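Local coordinates for protein pinoresinol-lariciresinol reductase (Thuja plicata, PDB 1QYD) that reduces pinoresinol to lariciresinol and (-)-lariciresinol to (+)-secoisolariciresinol in lignan biosynthesis, using NADPH as the hydride donor, at residues I25-P30 with T204-D209; F35-V40 with E61-D66; E95-V100 with R139-A144; K191-D196 with I220-N225. One frame throughout, in Å; residues are numbered along the deposited sequence.

Interaction 1 of 4, residues I25-P30 with T204-D209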
loop_
_atom_site.group_PDB
_atom_site.type_symbol
_atom_site.label_atom_id
_atom_site.label_comp_id
_atom_site.label_asym_id
_atom_site.label_seq_id
_atom_site.Cartn_x
_atom_site.Cartn_y
_atom_site.Cartn_z
ATOM N N ILE A 25 -16.248 18.299 22.054
ATOM C CA ILE A 25 -16.220 18.822 23.403
ATOM C C ILE A 25 -16.941 20.165 23.375
ATOM O O ILE A 25 -18.028 20.213 23.937
ATOM C CB ILE A 25 -14.708 18.835 23.836
ATOM C CG1 ILE A 25 -14.142 17.407 23.792
ATOM C CG2 ILE A 25 -14.545 19.264 25.280
ATOM C CD1 ILE A 25 -12.658 17.221 24.214
ATOM N N SER A 26 -16.547 21.194 22.622
ATOM C CA SER A 26 -17.270 22.478 22.608
ATOM C C SER A 26 -18.725 22.524 22.113
ATOM O O SER A 26 -19.414 23.504 22.405
ATOM C CB SER A 26 -16.461 23.527 21.800
ATOM O OG SER A 26 -16.060 23.095 20.513
ATOM N N LEU A 27 -19.248 21.525 21.374
ATOM C CA LEU A 27 -20.649 21.510 20.962
ATOM C C LEU A 27 -21.453 20.538 21.803
ATOM O O LEU A 27 -22.459 20.004 21.341
ATOM C CB LEU A 27 -20.808 21.100 19.503
ATOM C CG LEU A 27 -20.410 22.098 18.464
ATOM C CD1 LEU A 27 -20.492 21.450 17.101
ATOM C CD2 LEU A 27 -21.295 23.325 18.596
ATOM N N GLY A 28 -20.996 20.278 23.036
ATOM C CA GLY A 28 -21.739 19.488 24.001
ATOM C C GLY A 28 -21.598 17.973 23.947
ATOM O O GLY A 28 -22.229 17.332 24.788
ATOM N N HIS A 29 -20.828 17.314 23.074
ATOM C CA HIS A 29 -20.703 15.864 23.073
ATOM C C HIS A 29 -19.756 15.302 24.121
ATOM O O HIS A 29 -18.608 15.748 24.195
ATOM C CB HIS A 29 -20.251 15.422 21.701
ATOM C CG HIS A 29 -21.333 15.843 20.748
ATOM N ND1 HIS A 29 -21.767 17.068 20.599
ATOM C CD2 HIS A 29 -22.080 15.027 19.961
ATOM C CE1 HIS A 29 -22.763 17.012 19.753
ATOM N NE2 HIS A 29 -22.958 15.783 19.367
ATOM N N PRO A 30 -20.187 14.357 24.983
ATOM C CA PRO A 30 -19.287 13.471 25.733
ATOM C C PRO A 30 -18.378 12.721 24.764
ATOM O O PRO A 30 -18.795 11.847 23.996
ATOM C CB PRO A 30 -20.209 12.553 26.568
ATOM C CG PRO A 30 -21.613 12.849 26.068
ATOM C CD PRO A 30 -21.527 14.295 25.580
ATOM N N THR A 204 -18.774 18.656 11.061
ATOM C CA THR A 204 -18.937 17.218 11.174
ATOM C C THR A 204 -19.607 16.893 12.495
ATOM O O THR A 204 -20.333 15.902 12.503
ATOM C CB THR A 204 -17.618 16.388 11.109
ATOM O OG1 THR A 204 -16.796 16.813 12.156
ATOM C CG2 THR A 204 -16.849 16.580 9.848
ATOM N N ILE A 205 -19.460 17.660 13.595
ATOM C CA ILE A 205 -20.182 17.294 14.797
ATOM C C ILE A 205 -21.656 17.701 14.735
ATOM O O ILE A 205 -22.502 17.165 15.465
ATOM C CB ILE A 205 -19.415 17.889 16.010
ATOM C CG1 ILE A 205 -18.362 16.881 16.368
ATOM C CG2 ILE A 205 -20.204 18.014 17.285
ATOM C CD1 ILE A 205 -17.179 16.864 15.388
ATOM N N LYS A 206 -21.983 18.619 13.821
ATOM C CA LYS A 206 -23.369 18.983 13.528
ATOM C C LYS A 206 -24.079 18.022 12.540
ATOM O O LYS A 206 -25.305 17.991 12.496
ATOM C CB LYS A 206 -23.404 20.408 12.973
ATOM C CG LYS A 206 -22.912 21.417 14.007
ATOM C CD LYS A 206 -23.549 22.764 13.760
ATOM C CE LYS A 206 -23.267 23.579 14.989
ATOM N NZ LYS A 206 -24.317 24.526 15.224
ATOM N N SER A 207 -23.367 17.229 11.715
ATOM C CA SER A 207 -23.978 16.229 10.872
ATOM C C SER A 207 -24.450 15.028 11.693
ATOM O O SER A 207 -25.542 14.513 11.482
ATOM C CB SER A 207 -22.997 15.729 9.832
ATOM O OG SER A 207 -21.790 15.200 10.364
ATOM N N ILE A 208 -23.564 14.663 12.629
ATOM C CA ILE A 208 -23.530 13.534 13.538
ATOM C C ILE A 208 -24.817 12.839 13.885
ATOM O O ILE A 208 -24.941 11.628 13.708
ATOM C CB ILE A 208 -22.764 14.067 14.782
ATOM C CG1 ILE A 208 -21.334 13.669 14.563
ATOM C CG2 ILE A 208 -23.200 13.514 16.119
ATOM C CD1 ILE A 208 -20.440 13.885 15.812
ATOM N N ASP A 209 -25.765 13.631 14.376
ATOM C CA ASP A 209 -27.067 13.135 14.783
ATOM C C ASP A 209 -28.190 13.509 13.815
ATOM O O ASP A 209 -29.342 13.176 14.093
ATOM C CB ASP A 209 -27.416 13.689 16.170
ATOM C CG ASP A 209 -26.353 13.556 17.250
ATOM O OD1 ASP A 209 -25.787 12.479 17.420
ATOM O OD2 ASP A 209 -26.087 14.534 17.934
#
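Leu27 and His29 flank the glycine of the Schellman motif that ends helix 17-26, the first helix of the Rossmann-type NADP-binding fold, and both lean on the last turn of helix 197-207 and the residues after it. Gly28, at a positive phi of 85°, is the C-prime residue; its N bonds Ile25 O and His29 N reaches back to Ser24 O. Ile205 is shared by both residues. Its CG2 methyl meets Leu27 CD1 at 3.5 Å and lies over one face of the His29 imidazole, 3.9 Å from the ring centroid and displaced toward the rim, a CH-pi contact. Lys206 adds aliphatic cover, its chain crossing Leu27 at about a right angle with CG 3.9 Å from Leu27 CD1, while NZ goes on to Glu299. The His29 ring hangs beside its own backbone N (chi1 -62°), which brings ND1 back to Leu27 O in a weak bond of 3.1 Å. At the other end NE2 is 3.7 Å from Asp209 OD2, too far for a hydrogen bond, although ring and carboxylate planes are only 10° apart; OD2 is engaged by Lys3 and Ser5. Ile208 CG2 approaches the same NE2 at 4.0 Å. Replacing His29 by an alanine would probably open a gap beneath the Ile205 methyl and leave Leu27 O without its imidazole donor. The junction is thus mainly apolar: methyls and a ring face carry it, and any pull of the carboxylate on the imidazole is probably slight, since OD2 is already paired with Lys3.

Interaction 2 of 4, residues F35-V40 with E61-D66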
loop_
_atom_site.group_PDB
_atom_site.type_symbol
_atom_site.label_atom_id
_atom_site.label_comp_id
_atom_site.label_asym_id
_atom_site.label_seq_id
_atom_site.Cartn_x
_atom_site.Cartn_y
_atom_site.Cartn_z
ATOM N N PHE A 35 -7.038 6.032 21.332
ATOM C CA PHE A 35 -5.679 6.111 20.883
ATOM C C PHE A 35 -4.955 4.801 21.060
ATOM O O PHE A 35 -5.081 4.051 22.025
ATOM C CB PHE A 35 -4.940 7.206 21.619
ATOM C CG PHE A 35 -4.584 6.960 23.068
ATOM C CD1 PHE A 35 -3.316 6.449 23.389
ATOM C CD2 PHE A 35 -5.485 7.302 24.068
ATOM C CE1 PHE A 35 -2.942 6.282 24.720
ATOM C CE2 PHE A 35 -5.094 7.131 25.399
ATOM C CZ PHE A 35 -3.832 6.625 25.724
ATOM N N ARG A 36 -4.123 4.653 20.053
ATOM C CA ARG A 36 -3.253 3.539 19.763
ATOM C C ARG A 36 -2.215 3.288 20.866
ATOM O O ARG A 36 -2.308 3.844 21.955
ATOM C CB ARG A 36 -2.568 3.842 18.411
ATOM C CG ARG A 36 -3.202 4.779 17.321
ATOM C CD ARG A 36 -3.374 6.293 17.668
ATOM N NE ARG A 36 -3.485 7.199 16.522
ATOM C CZ ARG A 36 -4.155 8.369 16.537
ATOM N NH1 ARG A 36 -4.807 8.807 17.617
ATOM N NH2 ARG A 36 -4.113 9.160 15.458
ATOM N N PRO A 37 -1.221 2.416 20.694
ATOM C CA PRO A 37 0.130 2.660 21.181
ATOM C C PRO A 37 1.122 3.317 20.209
ATOM O O PRO A 37 1.560 2.777 19.189
ATOM C CB PRO A 37 0.580 1.306 21.652
ATOM C CG PRO A 37 -0.056 0.383 20.644
ATOM C CD PRO A 37 -1.443 0.989 20.488
ATOM N N GLU A 38 1.360 4.583 20.578
ATOM C CA GLU A 38 2.361 5.537 20.078
ATOM C C GLU A 38 2.342 6.768 20.994
ATOM O O GLU A 38 2.120 7.940 20.700
ATOM C CB GLU A 38 2.095 5.973 18.642
ATOM C CG GLU A 38 3.286 5.611 17.740
ATOM C CD GLU A 38 4.564 6.451 17.855
ATOM O OE1 GLU A 38 4.528 7.638 17.517
ATOM O OE2 GLU A 38 5.607 5.911 18.239
ATOM N N VAL A 39 2.468 6.297 22.226
ATOM C CA VAL A 39 2.791 7.079 23.388
ATOM C C VAL A 39 4.321 6.903 23.472
ATOM O O VAL A 39 4.995 7.597 24.229
ATOM C CB VAL A 39 2.068 6.496 24.649
ATOM C CG1 VAL A 39 0.591 6.352 24.329
ATOM C CG2 VAL A 39 2.553 5.107 25.031
ATOM N N VAL A 40 4.862 5.958 22.662
ATOM C CA VAL A 40 6.252 5.544 22.571
ATOM C C VAL A 40 6.984 6.589 21.749
ATOM O O VAL A 40 6.863 6.796 20.544
ATOM C CB VAL A 40 6.248 4.042 21.986
ATOM C CG1 VAL A 40 6.789 3.877 20.558
ATOM C CG2 VAL A 40 7.088 3.211 22.965
ATOM N N GLU A 61 -7.303 3.448 25.878
ATOM C CA GLU A 61 -6.021 2.827 25.537
ATOM C C GLU A 61 -5.906 1.889 24.350
ATOM O O GLU A 61 -4.819 1.677 23.821
ATOM C CB GLU A 61 -5.490 2.031 26.702
ATOM C CG GLU A 61 -5.015 2.828 27.927
ATOM C CD GLU A 61 -4.673 2.004 29.176
ATOM O OE1 GLU A 61 -4.491 2.617 30.228
ATOM O OE2 GLU A 61 -4.590 0.772 29.113
ATOM N N ALA A 62 -7.043 1.320 23.967
ATOM C CA ALA A 62 -7.221 0.362 22.885
ATOM C C ALA A 62 -6.395 0.418 21.609
ATOM O O ALA A 62 -5.919 1.474 21.218
ATOM C CB ALA A 62 -8.679 0.398 22.468
ATOM N N SER A 63 -6.189 -0.736 20.970
ATOM C CA SER A 63 -5.603 -0.817 19.640
ATOM C C SER A 63 -6.730 -1.271 18.696
ATOM O O SER A 63 -7.832 -1.647 19.131
ATOM C CB SER A 63 -4.458 -1.827 19.643
ATOM O OG SER A 63 -3.859 -2.111 18.383
ATOM N N LEU A 64 -6.506 -1.228 17.373
ATOM C CA LEU A 64 -7.530 -1.633 16.419
ATOM C C LEU A 64 -7.621 -3.119 16.152
ATOM O O LEU A 64 -8.637 -3.624 15.652
ATOM C CB LEU A 64 -7.285 -0.938 15.125
ATOM C CG LEU A 64 -7.688 0.492 15.141
ATOM C CD1 LEU A 64 -6.789 1.244 14.185
ATOM C CD2 LEU A 64 -9.154 0.600 14.826
ATOM N N ASP A 65 -6.500 -3.776 16.488
ATOM C CA ASP A 65 -6.347 -5.211 16.336
ATOM C C ASP A 65 -7.074 -6.031 17.377
ATOM O O ASP A 65 -7.440 -7.180 17.115
ATOM C CB ASP A 65 -4.870 -5.558 16.368
ATOM C CG ASP A 65 -4.180 -5.405 15.025
ATOM O OD1 ASP A 65 -3.427 -6.317 14.666
ATOM O OD2 ASP A 65 -4.396 -4.384 14.361
ATOM N N ASP A 66 -7.272 -5.437 18.561
ATOM C CA ASP A 66 -8.020 -6.097 19.607
ATOM C C ASP A 66 -9.514 -5.909 19.362
ATOM O O ASP A 66 -10.161 -4.996 19.887
ATOM C CB ASP A 66 -7.635 -5.514 20.948
ATOM C CG ASP A 66 -7.773 -6.602 21.994
ATOM O OD1 ASP A 66 -8.729 -6.578 22.782
ATOM O OD2 ASP A 66 -6.907 -7.486 21.985
#
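Phe35 and Glu61 leave the neighbouring parallel strands 31-34 and 58-60 with their CA atoms 5.7 Å apart, and the two chains are still side by side at Arg36 and Ser63, whose CA atoms are 5.0 Å apart. The strands are joined through helix 43-53 in a beta-alpha-beta crossover of the Rossmann fold, and both segments are loops beyond the strand ends. Phe35 and Glu61 share most of the packing. The Phe35 chi1 of 73° sets CG between the backbone N and the carbonyl carbon, and the ring swings back so that one face covers the Glu61 backbone, with Glu61 CA 4.4 Å from both CE2 and CZ of Phe35. Glu61 CB points away, though CG stays 4.5 Å from Phe35 CZ. Arg36 touches the other segment through its backbone, CA lying 3.7 Å from Ala62 O, and sends its guanidinium the other way, where NH2 makes a weak hydrogen bond to Gly11 O close to Thr13 and Lys45. All four are inferred to bind NADP(+), consistent with a basic residue after the second strand facing the cofactor phosphate. At the outer end Asp260 of the second subunit packs on Pro37 and Ser63, which meet through Pro37 CD and Ser63 CB at 4.2 Å.

Interaction 3 of 4, residues E95-V100 with R139-A144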
loop_
_atom_site.group_PDB
_atom_site.type_symbol
_atom_site.label_atom_id
_atom_site.label_comp_id
_atom_site.label_asym_id
_atom_site.label_seq_id
_atom_site.Cartn_x
_atom_site.Cartn_y
_atom_site.Cartn_z
ATOM N N GLU A 95 -7.162 0.250 7.827
ATOM C CA GLU A 95 -7.240 -0.240 9.208
ATOM C C GLU A 95 -8.661 -0.108 9.693
ATOM O O GLU A 95 -9.129 -0.831 10.555
ATOM C CB GLU A 95 -6.362 0.583 10.139
ATOM C CG GLU A 95 -4.878 0.253 10.047
ATOM C CD GLU A 95 -4.379 -0.923 10.901
ATOM O OE1 GLU A 95 -4.655 -0.956 12.107
ATOM O OE2 GLU A 95 -3.675 -1.781 10.357
ATOM N N GLN A 96 -9.333 0.893 9.144
ATOM C CA GLN A 96 -10.735 1.186 9.356
ATOM C C GLN A 96 -11.657 0.030 8.996
ATOM O O GLN A 96 -12.830 0.104 9.353
ATOM C CB GLN A 96 -11.134 2.346 8.517
ATOM C CG GLN A 96 -10.333 3.562 8.811
ATOM C CD GLN A 96 -10.856 4.691 7.966
ATOM O OE1 GLN A 96 -10.438 4.892 6.840
ATOM N NE2 GLN A 96 -11.808 5.444 8.472
ATOM N N LEU A 97 -11.192 -0.990 8.239
ATOM C CA LEU A 97 -11.973 -2.175 7.871
ATOM C C LEU A 97 -12.281 -3.022 9.099
ATOM O O LEU A 97 -13.433 -3.389 9.331
ATOM C CB LEU A 97 -11.191 -2.947 6.803
ATOM C CG LEU A 97 -11.252 -2.259 5.398
ATOM C CD1 LEU A 97 -10.236 -2.832 4.455
ATOM C CD2 LEU A 97 -12.600 -2.502 4.748
ATOM N N LYS A 98 -11.243 -3.209 9.935
ATOM C CA LYS A 98 -11.286 -3.761 11.282
ATOM C C LYS A 98 -12.309 -3.000 12.103
ATOM O O LYS A 98 -13.157 -3.619 12.727
ATOM C CB LYS A 98 -9.960 -3.600 12.015
ATOM C CG LYS A 98 -8.694 -4.035 11.291
ATOM C CD LYS A 98 -7.560 -4.022 12.289
ATOM C CE LYS A 98 -6.386 -4.824 11.748
ATOM N NZ LYS A 98 -5.693 -4.123 10.682
ATOM N N LEU A 99 -12.251 -1.672 12.134
ATOM C CA LEU A 99 -13.296 -0.875 12.778
ATOM C C LEU A 99 -14.709 -1.034 12.182
ATOM O O LEU A 99 -15.685 -0.828 12.893
ATOM C CB LEU A 99 -12.782 0.566 12.726
ATOM C CG LEU A 99 -13.425 1.815 13.315
ATOM C CD1 LEU A 99 -13.893 1.668 14.743
ATOM C CD2 LEU A 99 -12.352 2.873 13.261
ATOM N N VAL A 100 -14.899 -1.433 10.905
ATOM C CA VAL A 100 -16.216 -1.684 10.278
ATOM C C VAL A 100 -16.788 -3.061 10.665
ATOM O O VAL A 100 -17.988 -3.261 10.870
ATOM C CB VAL A 100 -16.080 -1.574 8.726
ATOM C CG1 VAL A 100 -17.416 -1.862 8.048
ATOM C CG2 VAL A 100 -15.656 -0.165 8.343
ATOM N N ARG A 139 -12.612 3.846 -0.835
ATOM C CA ARG A 139 -13.814 3.306 -1.422
ATOM C C ARG A 139 -14.072 1.923 -0.842
ATOM O O ARG A 139 -15.210 1.593 -0.509
ATOM C CB ARG A 139 -13.684 3.230 -2.964
ATOM C CG ARG A 139 -14.227 4.461 -3.696
ATOM C CD ARG A 139 -14.394 4.189 -5.179
ATOM N NE ARG A 139 -13.798 5.233 -5.997
ATOM C CZ ARG A 139 -12.607 5.075 -6.616
ATOM N NH1 ARG A 139 -11.882 3.961 -6.523
ATOM N NH2 ARG A 139 -12.131 6.047 -7.384
ATOM N N LYS A 140 -13.013 1.120 -0.705
ATOM C CA LYS A 140 -13.077 -0.200 -0.094
ATOM C C LYS A 140 -13.750 -0.172 1.268
ATOM O O LYS A 140 -14.595 -1.006 1.611
ATOM C CB LYS A 140 -11.690 -0.768 0.090
ATOM C CG LYS A 140 -11.202 -1.312 -1.205
ATOM C CD LYS A 140 -10.115 -2.275 -0.784
ATOM C CE LYS A 140 -10.253 -3.576 -1.574
ATOM N NZ LYS A 140 -9.979 -3.423 -2.999
ATOM N N VAL A 141 -13.350 0.872 1.988
ATOM C CA VAL A 141 -13.860 1.238 3.286
ATOM C C VAL A 141 -15.313 1.687 3.155
ATOM O O VAL A 141 -16.116 1.278 3.998
ATOM C CB VAL A 141 -12.904 2.330 3.794
ATOM C CG1 VAL A 141 -13.448 3.109 4.990
ATOM C CG2 VAL A 141 -11.587 1.604 4.137
ATOM N N ARG A 142 -15.679 2.498 2.125
ATOM C CA ARG A 142 -17.038 2.973 1.894
ATOM C C ARG A 142 -17.945 1.869 1.449
ATOM O O ARG A 142 -19.047 1.773 1.957
ATOM C CB ARG A 142 -17.181 4.018 0.790
ATOM C CG ARG A 142 -16.750 5.446 1.019
ATOM C CD ARG A 142 -17.426 6.285 -0.028
ATOM N NE ARG A 142 -16.997 7.664 0.118
ATOM C CZ ARG A 142 -17.608 8.705 -0.474
ATOM N NH1 ARG A 142 -18.678 8.557 -1.252
ATOM N NH2 ARG A 142 -17.135 9.939 -0.291
ATOM N N ARG A 143 -17.535 1.055 0.482
ATOM C CA ARG A 143 -18.353 -0.043 -0.012
ATOM C C ARG A 143 -18.609 -1.169 0.985
ATOM O O ARG A 143 -19.566 -1.915 0.794
ATOM C CB ARG A 143 -17.701 -0.621 -1.247
ATOM C CG ARG A 143 -18.571 -0.422 -2.455
ATOM C CD ARG A 143 -18.045 0.652 -3.401
ATOM N NE ARG A 143 -17.938 1.960 -2.773
ATOM C CZ ARG A 143 -18.995 2.764 -2.564
ATOM N NH1 ARG A 143 -20.227 2.410 -2.945
ATOM N NH2 ARG A 143 -18.845 3.905 -1.878
ATOM N N ALA A 144 -17.733 -1.329 2.008
ATOM C CA ALA A 144 -17.827 -2.285 3.120
ATOM C C ALA A 144 -18.718 -1.779 4.243
ATOM O O ALA A 144 -19.331 -2.558 4.950
ATOM C CB ALA A 144 -16.479 -2.544 3.741
#
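Leu97 fits between Val141 and Ala144 where helices 96-105 and 133-147 run side by side; the axes of the short segments approach to 9.9 Å and are only 5° from parallel. This is the tighter part, with the CA atoms of Leu97 and Val141 6.0 Å apart. Leu97 CG meets Val141 CG2 at 4.1 Å, the two side chains crossing at a slant, and Leu97 CD2 rests 4.0 Å from Ala144 CB and near the carbonyl oxygen of Lys140. One turn on, Val100 holds CG1 opposite its backbone N (chi1 179°), which lays that methyl 3.7 Å from Ala144 O. On the buried side the Gln96 side chain, extended beyond CG, crosses Val141 at about a right angle. The margins are looser and charged. Lys140 adds only a little cover before its end turns outward, and Lys98 NZ pairs with Glu95 OE2 at 3.1 Å on the side that reaches the second subunit. Arg142, inferred to bind NADP(+), is buried on the far side of its helix, where it pairs with Glu116, Asp120 and Asp122 and makes a cation-pi contact with Tyr154. Val141 is a near neighbour of Lys138, the proposed catalytic residue. Two nearly parallel helices packed this way beside consecutive strands, here 79-82 and 111-113, are typical of the Rossmann fold.

Interaction 4 of 4, residues K191-D196 with I220-N225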
loop_
_atom_site.group_PDB
_atom_site.type_symbol
_atom_site.label_atom_id
_atom_site.label_comp_id
_atom_site.label_asym_id
_atom_site.label_seq_id
_atom_site.Cartn_x
_atom_site.Cartn_y
_atom_site.Cartn_z
ATOM N N LYS A 191 -12.170 26.661 -10.448
ATOM C CA LYS A 191 -12.625 26.822 -9.086
ATOM C C LYS A 191 -12.292 25.670 -8.142
ATOM O O LYS A 191 -12.311 24.486 -8.492
ATOM C CB LYS A 191 -14.122 27.055 -9.154
ATOM C CG LYS A 191 -14.433 28.376 -9.870
ATOM C CD LYS A 191 -14.147 29.528 -8.950
ATOM C CE LYS A 191 -14.632 30.752 -9.656
ATOM N NZ LYS A 191 -14.895 31.781 -8.668
ATOM N N GLY A 192 -11.933 26.106 -6.931
ATOM C CA GLY A 192 -11.594 25.246 -5.806
ATOM C C GLY A 192 -12.359 25.695 -4.555
ATOM O O GLY A 192 -13.027 26.740 -4.541
ATOM N N ILE A 193 -12.310 24.895 -3.485
ATOM C CA ILE A 193 -13.040 25.243 -2.282
ATOM C C ILE A 193 -12.009 25.148 -1.191
ATOM O O ILE A 193 -11.161 24.272 -1.194
ATOM C CB ILE A 193 -14.251 24.250 -2.128
ATOM C CG1 ILE A 193 -15.180 24.460 -3.305
ATOM C CG2 ILE A 193 -15.051 24.495 -0.854
ATOM C CD1 ILE A 193 -16.323 23.498 -3.336
ATOM N N TRP A 194 -12.025 26.062 -0.248
ATOM C CA TRP A 194 -10.954 26.159 0.706
ATOM C C TRP A 194 -11.634 26.291 2.070
ATOM O O TRP A 194 -12.497 27.179 2.178
ATOM C CB TRP A 194 -10.130 27.399 0.317
ATOM C CG TRP A 194 -9.638 27.548 -1.136
ATOM C CD1 TRP A 194 -10.500 27.891 -2.153
ATOM C CD2 TRP A 194 -8.364 27.375 -1.602
ATOM N NE1 TRP A 194 -9.812 27.920 -3.258
ATOM C CE2 TRP A 194 -8.543 27.624 -2.969
ATOM C CE3 TRP A 194 -7.095 27.062 -1.122
ATOM C CZ2 TRP A 194 -7.481 27.561 -3.864
ATOM C CZ3 TRP A 194 -6.019 27.002 -2.024
ATOM C CH2 TRP A 194 -6.207 27.245 -3.381
ATOM N N VAL A 195 -11.349 25.443 3.107
ATOM C CA VAL A 195 -12.045 25.496 4.404
ATOM C C VAL A 195 -11.167 25.448 5.660
ATOM O O VAL A 195 -10.234 24.666 5.813
ATOM C CB VAL A 195 -13.106 24.340 4.510
ATOM C CG1 VAL A 195 -13.993 24.536 5.733
ATOM C CG2 VAL A 195 -14.091 24.383 3.346
ATOM N N ASP A 196 -11.466 26.332 6.611
ATOM C CA ASP A 196 -10.718 26.398 7.857
ATOM C C ASP A 196 -10.948 25.081 8.551
ATOM O O ASP A 196 -12.061 24.542 8.556
ATOM C CB ASP A 196 -11.229 27.555 8.716
ATOM C CG ASP A 196 -10.631 27.719 10.118
ATOM O OD1 ASP A 196 -9.477 27.340 10.352
ATOM O OD2 ASP A 196 -11.334 28.251 10.990
ATOM N N ILE A 220 -18.865 20.296 2.039
ATOM C CA ILE A 220 -18.792 21.627 2.622
ATOM C C ILE A 220 -18.320 22.389 1.386
ATOM O O ILE A 220 -17.285 22.082 0.760
ATOM C CB ILE A 220 -17.762 21.700 3.749
ATOM C CG1 ILE A 220 -17.891 20.577 4.775
ATOM C CG2 ILE A 220 -18.020 23.029 4.434
ATOM C CD1 ILE A 220 -17.097 20.718 6.085
ATOM N N ARG A 221 -19.218 23.307 0.976
ATOM C CA ARG A 221 -19.027 24.115 -0.229
ATOM C C ARG A 221 -19.292 25.564 0.074
ATOM O O ARG A 221 -20.215 26.108 -0.536
ATOM C CB ARG A 221 -19.986 23.661 -1.359
ATOM C CG ARG A 221 -19.385 22.613 -2.251
ATOM C CD ARG A 221 -20.274 22.239 -3.404
ATOM N NE ARG A 221 -19.517 21.322 -4.249
ATOM C CZ ARG A 221 -20.021 20.723 -5.336
ATOM N NH1 ARG A 221 -21.276 20.893 -5.769
ATOM N NH2 ARG A 221 -19.208 19.953 -6.037
ATOM N N PRO A 222 -18.592 26.256 1.004
ATOM C CA PRO A 222 -19.082 27.478 1.628
ATOM C C PRO A 222 -19.039 28.478 0.517
ATOM O O PRO A 222 -18.025 28.575 -0.173
ATOM C CB PRO A 222 -18.149 27.825 2.707
ATOM C CG PRO A 222 -17.345 26.575 2.862
ATOM C CD PRO A 222 -17.240 25.997 1.458
ATOM N N PRO A 223 -20.175 29.133 0.248
ATOM C CA PRO A 223 -20.391 29.910 -0.978
ATOM C C PRO A 223 -19.218 30.846 -1.326
ATOM O O PRO A 223 -18.615 30.764 -2.404
ATOM C CB PRO A 223 -21.691 30.613 -0.676
ATOM C CG PRO A 223 -22.406 29.724 0.335
ATOM C CD PRO A 223 -21.277 29.274 1.207
ATOM N N MET A 224 -18.837 31.634 -0.305
ATOM C CA MET A 224 -17.770 32.627 -0.385
ATOM C C MET A 224 -16.370 32.116 -0.727
ATOM O O MET A 224 -15.566 32.831 -1.351
ATOM C CB MET A 224 -17.674 33.397 0.935
ATOM C CG MET A 224 -18.801 34.409 1.060
ATOM S SD MET A 224 -18.615 35.632 2.390
ATOM C CE MET A 224 -17.409 36.685 1.622
ATOM N N ASN A 225 -16.096 30.871 -0.316
ATOM C CA ASN A 225 -14.811 30.274 -0.550
ATOM C C ASN A 225 -14.834 29.359 -1.747
ATOM O O ASN A 225 -14.033 28.427 -1.765
ATOM C CB ASN A 225 -14.366 29.491 0.661
ATOM C CG ASN A 225 -14.364 30.259 1.975
ATOM O OD1 ASN A 225 -14.934 31.353 2.109
ATOM N ND2 ASN A 225 -13.716 29.640 2.972
#
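Trp194 presents its indole edge to Asn225, whose backbone O lies in the ring plane 3.6 Å from CD1; at the same rim NE1 bonds Leu227 O. The Asn225 amide is turned so that the Trp194 carbonyl oxygen sits almost in its plane: ND2 donates to Trp194 O at 2.9 Å in a nearly straight bond (170°). Asn225 CG stands beside its backbone N (chi1 -54°), which brings the amide up to the strand; ND2 also bonds Val303 O. Backbone contacts are weaker: Trp194 N reaches Asn225 O at a long 3.5 Å, and the CA-H of Ile193 points at that same oxygen. Strand 191-195 is the central strand of a small mixed sheet, and Asn225 immediately precedes its antiparallel neighbour 226-228, closing a turn through Asn225 N to Pro222 O (3.0 Å). With a leucine in place of Asn225, Trp194 O and Val303 O would probably both be left without this donor and the turn would be less firmly tied to the strand. Beneath the polar grip the packing is apolar. Ile193 CG2 meets Pro222 CD at 3.5 Å, and Val195 CG2 lies 4.0 Å from Pro222 CG. Ile193 CD1 touches Arg221 CG at 3.4 Å, slanting across an extended chain whose guanidinium bonds Phe284 O and Leu281 O and makes cation-pi contacts with Tyr219, Tyr282 and Phe284.

Overall arrangement
Interactions 2 and 3 form one patch toward the second subunit: they touch, Asp65 OD2 lying 3.3 Å from Lys98 CE, and their centres are 18 Å apart. Between them they hold Arg36 and Arg142, both inferred to bind NADP(+), and interaction 3 adjoins the proposed catalytic Lys138, about 5 Å from the Val141 side chain. Interaction 1 lies apart from this patch, its centre 24 Å from that of interaction 2; the Ile205 side chain is about 9 Å from Gly17, which is inferred to bind NADP(+). Helix 197-207 follows strand 191-195 directly, linking interaction 1 to interaction 4, whose nearest atoms are about 6 Å away. Interaction 4 lies across the chain's centre from interactions 2 and 3.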